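Local coordinates for protein acetylxylan esterase A (Aspergillus awamori, PDB 5X6S) that removes acetyl side groups from the backbone of xylan, acting as a secreted serine esterase in the breakdown of plant biomass, at residues H198-T203 against F253-G258; T140-V145 against H259-H264; V17-Y22 against A96-W101. One frame throughout, in Å; residues are numbered along the deposited sequence.

How the contacts relate
Contacts 1 and 2 lie together at the active-site end of one large mixed sheet, their centres 10 Å apart, on neighbouring strands 193-199 and 138-142. They meet through a probable hydrogen bond of 2.8 Å from His-259 ND1 to Asp-202 OD2, and His-259 in turn comes within about 3 Å, side chain to side chain, of Ser-119, the likely nucleophile. Along the sequence contact 1 is nested inside the loop that contact 2 closes. Contact 3 belongs to the far part of the same sheet, on the other side of the chain's centre, 31 Å from contact 1 and 22 Å from contact 2 between centres, and away from the active site.

Contact 1: residues H198-T203 against F253-G258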
loop_
_atom_site.group_PDB
_atom_site.type_symbol
_atom_site.label_atom_id
_atom_site.label_comp_id
_atom_site.label_asym_id
_atom_site.label_seq_id
_atom_site.Cartn_x
_atom_site.Cartn_y
_atom_site.Cartn_z
ATOM N N HIS A 198 -16.256 -18.828 -10.257
ATOM C CA HIS A 198 -16.053 -20.259 -10.462
ATOM C C HIS A 198 -17.286 -20.806 -11.188
ATOM O O HIS A 198 -18.380 -20.284 -11.018
ATOM C CB HIS A 198 -15.838 -21.006 -9.142
ATOM C CG HIS A 198 -14.882 -22.157 -9.233
ATOM N ND1 HIS A 198 -13.602 -22.088 -8.738
ATOM C CD2 HIS A 198 -14.984 -23.378 -9.820
ATOM C CE1 HIS A 198 -12.947 -23.195 -9.020
ATOM N NE2 HIS A 198 -13.775 -24.010 -9.657
ATOM N N GLY A 199 -17.091 -21.866 -11.960
ATOM C CA GLY A 199 -18.211 -22.514 -12.667
ATOM C C GLY A 199 -18.679 -23.785 -11.964
ATOM O O GLY A 199 -17.855 -24.541 -11.434
ATOM N N SER A 200 -20.000 -24.024 -11.966
ATOM C CA SER A 200 -20.618 -25.154 -11.226
ATOM C C SER A 200 -20.279 -26.533 -11.789
ATOM O O SER A 200 -20.443 -27.531 -11.125
ATOM C CB SER A 200 -22.144 -24.995 -11.148
ATOM O OG SER A 200 -22.728 -25.228 -12.418
ATOM N N ILE A 201 -19.790 -26.593 -13.024
ATOM C CA ILE A 201 -19.496 -27.867 -13.652
ATOM C C ILE A 201 -18.044 -27.981 -14.041
ATOM O O ILE A 201 -17.649 -28.784 -14.910
ATOM C CB ILE A 201 -20.484 -28.182 -14.809
ATOM C CG1 ILE A 201 -20.407 -27.137 -15.912
ATOM C CG2 ILE A 201 -21.912 -28.267 -14.247
ATOM C CD1 ILE A 201 -20.940 -27.632 -17.256
ATOM N N ASP A 202 -17.202 -27.230 -13.328
ATOM C CA ASP A 202 -15.748 -27.357 -13.477
ATOM C C ASP A 202 -15.286 -28.743 -13.010
ATOM O O ASP A 202 -15.496 -29.105 -11.859
ATOM C CB ASP A 202 -15.092 -26.264 -12.634
ATOM C CG ASP A 202 -13.640 -26.001 -13.011
ATOM O OD1 ASP A 202 -12.900 -26.951 -13.388
ATOM O OD2 ASP A 202 -13.258 -24.809 -12.926
ATOM N N THR A 203 -14.640 -29.496 -13.888
ATOM C CA THR A 203 -14.105 -30.801 -13.563
ATOM C C THR A 203 -12.576 -30.837 -13.663
ATOM O O THR A 203 -11.986 -31.900 -13.780
ATOM C CB THR A 203 -14.748 -31.885 -14.479
ATOM O OG1 THR A 203 -14.417 -31.632 -15.837
ATOM C CG2 THR A 203 -16.274 -31.855 -14.336
ATOM N N PHE A 253 -20.795 -17.297 -8.665
ATOM C CA PHE A 253 -20.885 -18.706 -9.040
ATOM C C PHE A 253 -21.672 -18.806 -10.349
ATOM O O PHE A 253 -22.826 -18.365 -10.400
ATOM C CB PHE A 253 -21.562 -19.551 -7.934
ATOM C CG PHE A 253 -21.291 -21.024 -8.021
ATOM C CD1 PHE A 253 -19.997 -21.527 -7.885
ATOM C CD2 PHE A 253 -22.348 -21.941 -8.162
ATOM C CE1 PHE A 253 -19.762 -22.894 -7.894
ATOM C CE2 PHE A 253 -22.120 -23.320 -8.209
ATOM C CZ PHE A 253 -20.823 -23.811 -8.082
ATOM N N ALA A 254 -21.026 -19.381 -11.366
ATOM C CA ALA A 254 -21.592 -19.496 -12.737
ATOM C C ALA A 254 -22.157 -20.908 -12.989
ATOM O O ALA A 254 -21.439 -21.851 -13.284
ATOM C CB ALA A 254 -20.514 -19.175 -13.766
ATOM N N THR A 255 -23.471 -21.047 -12.848
ATOM C CA THR A 255 -24.109 -22.330 -13.086
ATOM C C THR A 255 -24.084 -22.709 -14.556
ATOM O O THR A 255 -24.427 -21.895 -15.433
ATOM C CB THR A 255 -25.576 -22.335 -12.541
ATOM O OG1 THR A 255 -25.541 -22.072 -11.138
ATOM C CG2 THR A 255 -26.275 -23.666 -12.811
ATOM N N GLY A 256 -23.638 -23.939 -14.798
ATOM C CA GLY A 256 -23.504 -24.514 -16.127
ATOM C C GLY A 256 -22.207 -24.211 -16.851
ATOM O O GLY A 256 -22.041 -24.602 -18.000
ATOM N N VAL A 257 -21.290 -23.497 -16.179
ATOM C CA VAL A 257 -19.976 -23.139 -16.753
ATOM C C VAL A 257 -18.888 -24.023 -16.132
ATOM O O VAL A 257 -18.907 -24.337 -14.918
ATOM C CB VAL A 257 -19.670 -21.614 -16.542
ATOM C CG1 VAL A 257 -18.285 -21.200 -17.075
ATOM C CG2 VAL A 257 -20.761 -20.747 -17.149
ATOM N N GLY A 258 -17.982 -24.486 -16.975
ATOM C CA GLY A 258 -16.857 -25.289 -16.541
ATOM C C GLY A 258 -15.556 -24.495 -16.352
ATOM O O GLY A 258 -15.562 -23.353 -15.863
HETATM O O HOH W 1 -14.714 -22.812 -13.359
#
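Ser-200 sits where strand 193-199 gives way to loop and meets Phe-253 and the turn after strand 249-254. Its OG, tucked over its own backbone (chi1 72°), receives the N-H of Gly-256 at 2.9 Å from N to OG, almost straight at 168°. Gly-256 has the positive phi expected at the third position of the type II turn from Ala-254 to Val-257, so the hydroxyl grips that turn at its middle. Ser-200 CB lies off the CE2-CZ rim of the Phe-253 ring, 3.4 Å from Phe-253 CE2, while Phe-253 CZ lies 3.4 Å from Ser-200 CA and Ser-200 N stands over one ring face. Pro-207, Tyr-210 and Tyr-211 border the same ring.

The strands themselves pair in parallel: Ala-254 N donates to His-198 O at 2.8 Å, and Ser-200 N to Ala-254 O at 2.9 Å. Beyond the strands the pairing carries on between two turns, since Ile-201 N, inside the type I turn from Gly-199 to Asp-202, reaches Val-257 O at 3.1 Å. The side chain of Ile-201 lies along the opposing turn, Ala-254 to Val-257, its CD1 against Gly-256 O.

Gly-258 packs its backbone against Ile-201 and Asp-202. A water takes the N-H of Gly-199 and donates to both Gly-258 O and Asp-202 OD2, tying strand end, turn and carboxylate together. Asp-202 OD1 is held by the N-H groups of Thr-204 and Leu-205, and OD2 is hydrogen-bonded to ND1 of His-259. An acid and a histidine on the loops after two neighbouring parallel strands is the usual placement in the alpha/beta-hydrolase fold, and Asp-202 and His-259 probably complete the Ser-His-Asp triad with Ser-119.

Contact 2: residues T140-V145 against H259-H264; sequences TVYSGV and HTVPIH
Tyr-142 and Ser-143 face Val-261 and Thr-260 with the two backbones running in opposite senses, CA to CA 5.9 Å for Tyr-142 and Val-261 and 5.5 Å for Ser-143 and Thr-260. Strand 138-142 ends here; Ser-143 turns off it with positive phi (62°), and the irregular 259-264 segment opens with a cis peptide between His-259 and Thr-260. The hydroxyl of Ser-143 accepts the N-H of Val-261, 3.0 Å from N to OG and nearly straight, so the serine side chain ties the loop to the strand end. Thr-260 closes over the same serine, its CG2 lying 3.8 Å from Ser-143 CB.

That methyl also lies above the centre of the His-259 imidazole, while CE1 of the ring comes near Ser-143 O. His-259 bonds through NE2 to Ser-119 OG and through ND1 to Asp-202, consistent with a charge relay; in an alpha/beta hydrolase the histidine comes, as here, on a loop after the last strand of the core, probably making this the catalytic one. Strand 138-142 is one of the parallel strands of that core.

With CG opposite the carbonyl carbon (chi1 -71°), Tyr-142 extends its ring along the loop. Val-261 CG1 touches Tyr-142 CD1 at 4.1 Å, and the CA of Ile-263 stands over one face, 3.9 Å from the centroid, as a CH-pi contact. Ile-263 CG2 lies on that same side, above Tyr-142 CE2, 4.0 Å away, the side chains crossing at about a right angle. At the far end Tyr-142 OH accepts the N-H of His-264 at 2.8 Å, and also bonds to Asp-268 on helix 265-272. His-264, the N-cap residue of that helix, bends ND1 back to Pro-262 O, which lies at the edge of its imidazole and in the ring plane, while NE2 bonds to Gln-237.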
loop_
_atom_site.group_PDB
_atom_site.type_symbol
_atom_site.label_atom_id
_atom_site.label_comp_id
_atom_site.label_asym_id
_atom_site.label_seq_id
_atom_site.Cartn_x
_atom_site.Cartn_y
_atom_site.Cartn_z
ATOM N N THR A 140 -9.233 -10.179 -8.878
ATOM C CA THR A 140 -10.346 -10.972 -9.478
ATOM C C THR A 140 -9.803 -12.336 -9.819
ATOM O O THR A 140 -8.808 -12.453 -10.559
ATOM C CB THR A 140 -11.003 -10.241 -10.712
ATOM O OG1 THR A 140 -11.610 -9.005 -10.291
ATOM C CG2 THR A 140 -12.096 -11.108 -11.387
ATOM N N VAL A 141 -10.449 -13.380 -9.331
ATOM C CA VAL A 141 -10.025 -14.757 -9.465
ATOM C C VAL A 141 -10.992 -15.489 -10.401
ATOM O O VAL A 141 -12.212 -15.598 -10.092
ATOM C CB VAL A 141 -9.951 -15.456 -8.071
ATOM C CG1 VAL A 141 -9.557 -16.895 -8.140
ATOM C CG2 VAL A 141 -9.006 -14.691 -7.126
ATOM N N TYR A 142 -10.476 -15.919 -11.550
ATOM C CA TYR A 142 -11.239 -16.740 -12.526
ATOM C C TYR A 142 -10.896 -18.239 -12.406
ATOM O O TYR A 142 -9.947 -18.746 -13.029
ATOM C CB TYR A 142 -11.066 -16.244 -13.983
ATOM C CG TYR A 142 -11.751 -14.954 -14.248
ATOM C CD1 TYR A 142 -13.150 -14.909 -14.407
ATOM C CD2 TYR A 142 -11.047 -13.751 -14.322
ATOM C CE1 TYR A 142 -13.801 -13.719 -14.607
ATOM C CE2 TYR A 142 -11.730 -12.518 -14.547
ATOM C CZ TYR A 142 -13.095 -12.535 -14.709
ATOM O OH TYR A 142 -13.802 -11.402 -14.933
ATOM N N SER A 143 -11.686 -18.967 -11.590
ATOM C CA SER A 143 -11.524 -20.445 -11.495
ATOM C C SER A 143 -10.159 -20.872 -10.981
ATOM O O SER A 143 -9.324 -21.409 -11.728
ATOM C CB SER A 143 -11.810 -21.121 -12.841
ATOM O OG SER A 143 -13.040 -20.660 -13.406
ATOM N N GLY A 144 -9.907 -20.599 -9.710
ATOM C CA GLY A 144 -8.665 -20.998 -9.076
ATOM C C GLY A 144 -8.922 -21.920 -7.871
ATOM O O GLY A 144 -9.972 -22.574 -7.775
ATOM N N VAL A 145 -7.964 -21.948 -6.959
ATOM C CA VAL A 145 -8.100 -22.627 -5.652
ATOM C C VAL A 145 -7.585 -21.657 -4.609
ATOM O O VAL A 145 -6.877 -20.710 -4.948
ATOM C CB VAL A 145 -7.364 -23.980 -5.560
ATOM C CG1 VAL A 145 -7.770 -24.906 -6.691
ATOM C CG2 VAL A 145 -5.854 -23.809 -5.514
ATOM N N HIS A 259 -14.469 -25.142 -16.709
ATOM C CA HIS A 259 -13.135 -24.576 -16.563
ATOM C C HIS A 259 -12.720 -23.889 -17.839
ATOM O O HIS A 259 -12.600 -24.558 -18.855
ATOM C CB HIS A 259 -12.133 -25.689 -16.236
ATOM C CG HIS A 259 -10.873 -25.190 -15.598
ATOM N ND1 HIS A 259 -10.831 -24.689 -14.315
ATOM C CD2 HIS A 259 -9.614 -25.089 -16.085
ATOM C CE1 HIS A 259 -9.593 -24.309 -14.034
ATOM N NE2 HIS A 259 -8.835 -24.556 -15.084
ATOM N N THR A 260 -12.519 -22.570 -17.848
ATOM C CA THR A 260 -12.715 -21.634 -16.734
ATOM C C THR A 260 -13.951 -20.763 -17.009
ATOM O O THR A 260 -14.555 -20.818 -18.089
ATOM C CB THR A 260 -11.505 -20.649 -16.646
ATOM O OG1 THR A 260 -11.346 -20.004 -17.909
ATOM C CG2 THR A 260 -10.220 -21.361 -16.316
ATOM N N VAL A 261 -14.321 -19.957 -16.033
ATOM C CA VAL A 261 -15.283 -18.904 -16.229
ATOM C C VAL A 261 -14.597 -17.871 -17.141
ATOM O O VAL A 261 -13.496 -17.393 -16.821
ATOM C CB VAL A 261 -15.686 -18.214 -14.906
ATOM C CG1 VAL A 261 -16.586 -17.008 -15.172
ATOM C CG2 VAL A 261 -16.372 -19.194 -13.925
ATOM N N PRO A 262 -15.227 -17.544 -18.274
ATOM C CA PRO A 262 -14.592 -16.567 -19.202
ATOM C C PRO A 262 -14.408 -15.228 -18.506
ATOM O O PRO A 262 -15.231 -14.854 -17.700
ATOM C CB PRO A 262 -15.627 -16.378 -20.332
ATOM C CG PRO A 262 -16.799 -17.271 -20.006
ATOM C CD PRO A 262 -16.528 -18.058 -18.753
ATOM N N ILE A 263 -13.356 -14.495 -18.859
ATOM C CA ILE A 263 -13.084 -13.216 -18.265
ATOM C C ILE A 263 -14.191 -12.226 -18.612
ATOM O O ILE A 263 -14.609 -12.112 -19.768
ATOM C CB ILE A 263 -11.756 -12.642 -18.833
ATOM C CG1 ILE A 263 -10.568 -13.502 -18.449
ATOM C CG2 ILE A 263 -11.554 -11.205 -18.365
ATOM C CD1 ILE A 263 -9.306 -13.162 -19.225
ATOM N N HIS A 264 -14.684 -11.496 -17.616
ATOM C CA HIS A 264 -15.644 -10.463 -17.828
ATOM C C HIS A 264 -14.871 -9.151 -17.654
ATOM O O HIS A 264 -14.890 -8.537 -16.584
ATOM C CB HIS A 264 -16.810 -10.551 -16.833
ATOM C CG HIS A 264 -17.723 -11.717 -17.066
ATOM N ND1 HIS A 264 -17.276 -13.017 -17.160
ATOM C CD2 HIS A 264 -19.061 -11.765 -17.266
ATOM C CE1 HIS A 264 -18.301 -13.820 -17.395
ATOM N NE2 HIS A 264 -19.396 -13.081 -17.455
#

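Contact 3: residues V17-Y22 against A96-W101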
loop_
_atom_site.group_PDB
_atom_site.type_symbol
_atom_site.label_atom_id
_atom_site.label_comp_id
_atom_site.label_asym_id
_atom_site.label_seq_id
_atom_site.Cartn_x
_atom_site.Cartn_y
_atom_site.Cartn_z
ATOM N N VAL A 17 11.205 -15.986 -13.512
ATOM C CA VAL A 17 9.913 -15.665 -14.103
ATOM C C VAL A 17 10.104 -14.605 -15.213
ATOM O O VAL A 17 10.892 -13.664 -15.018
ATOM C CB VAL A 17 8.936 -15.154 -13.005
ATOM C CG1 VAL A 17 7.543 -14.957 -13.538
ATOM C CG2 VAL A 17 8.943 -16.097 -11.821
ATOM N N GLY A 18 9.383 -14.716 -16.336
ATOM C CA GLY A 18 9.416 -13.646 -17.367
ATOM C C GLY A 18 8.485 -12.482 -17.042
ATOM O O GLY A 18 7.457 -12.681 -16.398
ATOM N N MET A 19 8.825 -11.280 -17.485
ATOM C CA MET A 19 7.983 -10.132 -17.297
ATOM C C MET A 19 7.707 -9.470 -18.638
ATOM O O MET A 19 8.658 -9.116 -19.344
ATOM C CB MET A 19 8.635 -9.112 -16.373
ATOM C CG MET A 19 7.849 -7.851 -16.239
ATOM S SD MET A 19 8.607 -6.664 -15.150
ATOM C CE MET A 19 7.546 -5.240 -15.371
ATOM N N TYR A 20 6.447 -9.347 -18.995
ATOM C CA TYR A 20 6.038 -8.605 -20.189
ATOM C C TYR A 20 5.037 -7.566 -19.790
ATOM O O TYR A 20 4.139 -7.836 -18.984
ATOM C CB TYR A 20 5.446 -9.504 -21.268
ATOM C CG TYR A 20 6.399 -10.600 -21.734
ATOM C CD1 TYR A 20 6.587 -11.739 -20.989
ATOM C CD2 TYR A 20 7.128 -10.462 -22.891
ATOM C CE1 TYR A 20 7.424 -12.772 -21.410
ATOM C CE2 TYR A 20 7.982 -11.475 -23.334
ATOM C CZ TYR A 20 8.127 -12.623 -22.579
ATOM O OH TYR A 20 9.003 -13.597 -22.954
ATOM N N ILE A 21 5.155 -6.368 -20.348
ATOM C CA ILE A 21 4.177 -5.308 -20.087
ATOM C C ILE A 21 3.554 -4.724 -21.331
ATOM O O ILE A 21 4.210 -4.585 -22.379
ATOM C CB ILE A 21 4.756 -4.156 -19.244
ATOM C CG1 ILE A 21 5.903 -3.451 -19.959
ATOM C CG2 ILE A 21 5.283 -4.694 -17.947
ATOM C CD1 ILE A 21 6.339 -2.184 -19.185
ATOM N N TYR A 22 2.266 -4.410 -21.243
ATOM C CA TYR A 22 1.625 -3.634 -22.268
ATOM C C TYR A 22 1.463 -2.218 -21.759
ATOM O O TYR A 22 0.717 -1.973 -20.805
ATOM C CB TYR A 22 0.276 -4.189 -22.707
ATOM C CG TYR A 22 -0.331 -3.383 -23.840
ATOM C CD1 TYR A 22 0.025 -3.616 -25.169
ATOM C CD2 TYR A 22 -1.254 -2.392 -23.598
ATOM C CE1 TYR A 22 -0.525 -2.827 -26.220
ATOM C CE2 TYR A 22 -1.815 -1.638 -24.618
ATOM C CZ TYR A 22 -1.441 -1.867 -25.945
ATOM O OH TYR A 22 -2.014 -1.116 -26.955
ATOM N N ALA A 96 5.758 -9.704 -7.505
ATOM C CA ALA A 96 5.781 -8.522 -6.647
ATOM C C ALA A 96 6.788 -7.481 -7.160
ATOM O O ALA A 96 6.463 -6.278 -7.254
ATOM C CB ALA A 96 6.116 -8.906 -5.245
ATOM N N ASN A 97 7.996 -7.930 -7.490
ATOM C CA ASN A 97 9.040 -7.071 -8.005
ATOM C C ASN A 97 8.729 -6.444 -9.365
ATOM O O ASN A 97 9.138 -5.296 -9.671
ATOM C CB ASN A 97 10.381 -7.815 -7.968
ATOM C CG ASN A 97 10.852 -8.113 -6.565
ATOM O OD1 ASN A 97 10.415 -7.471 -5.611
ATOM N ND2 ASN A 97 11.712 -9.121 -6.413
ATOM N N MET A 98 7.987 -7.153 -10.208
ATOM C CA MET A 98 7.512 -6.590 -11.468
ATOM C C MET A 98 6.611 -5.384 -11.197
ATOM O O MET A 98 6.673 -4.351 -11.904
ATOM C CB MET A 98 6.691 -7.617 -12.231
ATOM C CG MET A 98 7.451 -8.807 -12.683
ATOM S SD MET A 98 6.429 -10.044 -13.493
ATOM C CE MET A 98 7.393 -11.512 -13.289
ATOM N N VAL A 99 5.746 -5.527 -10.199
ATOM C CA VAL A 99 4.885 -4.452 -9.778
ATOM C C VAL A 99 5.668 -3.218 -9.367
ATOM O O VAL A 99 5.423 -2.105 -9.867
ATOM C CB VAL A 99 3.862 -4.920 -8.705
ATOM C CG1 VAL A 99 3.192 -3.723 -8.009
ATOM C CG2 VAL A 99 2.849 -5.806 -9.345
ATOM N N THR A 100 6.604 -3.392 -8.430
ATOM C CA THR A 100 7.274 -2.243 -7.869
ATOM C C THR A 100 8.153 -1.561 -8.905
ATOM O O THR A 100 8.252 -0.325 -8.900
ATOM C CB THR A 100 8.070 -2.607 -6.608
ATOM O OG1 THR A 100 9.122 -3.514 -6.969
ATOM C CG2 THR A 100 7.120 -3.204 -5.505
ATOM N N TRP A 101 8.746 -2.346 -9.808
ATOM C CA TRP A 101 9.569 -1.816 -10.912
ATOM C C TRP A 101 8.702 -0.920 -11.803
ATOM O O TRP A 101 9.122 0.181 -12.172
ATOM C CB TRP A 101 10.171 -2.929 -11.765
ATOM C CG TRP A 101 11.072 -2.452 -12.868
ATOM C CD1 TRP A 101 12.424 -2.158 -12.791
ATOM C CD2 TRP A 101 10.672 -2.121 -14.187
ATOM N NE1 TRP A 101 12.876 -1.716 -13.995
ATOM C CE2 TRP A 101 11.831 -1.687 -14.880
ATOM C CE3 TRP A 101 9.453 -2.165 -14.864
ATOM C CZ2 TRP A 101 11.792 -1.299 -16.214
ATOM C CZ3 TRP A 101 9.420 -1.806 -16.175
ATOM C CH2 TRP A 101 10.584 -1.349 -16.839
#
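With CG opposite its backbone N (chi1 175°) and the rest of the chain straight, Met-19 reaches from its strand to the helix, where Met-98, whose CG lies opposite its carbonyl carbon (chi1 -65°), sends its own extended chain back the other way. The two methionines lie side by side, pointing oppositely: Met-19 SD lies 3.5 Å from Met-98 CG, and Met-98 SD is 3.7 Å from Met-19 CB. Each sulfur therefore rests against the methylenes of the other.

The Met-98 side chain crosses that of Val-17 at about a right angle, its CE a tight 3.5 Å from Val-17 CG1 and 3.3 Å from Gly-18 O. Met-19 CE ends on Trp-101, 3.7 Å from CE3, and its SD makes an oblique Met-aromatic contact 5.3 Å from the centroid of the six-membered ring. Ile-21 CD1 comes to the edge of the indole.

Helix 91-106 thus covers this face of strand 18-23, their local axes 9.8 Å apart and inclined at 38°. The strand lies between the antiparallel strands 3-7 and 63-68; Val-7 touches Met-19 and Trp-101, Pro-67 touches Met-98, and Trp-101 also packs on Ser-104 of the second copy in the assembly.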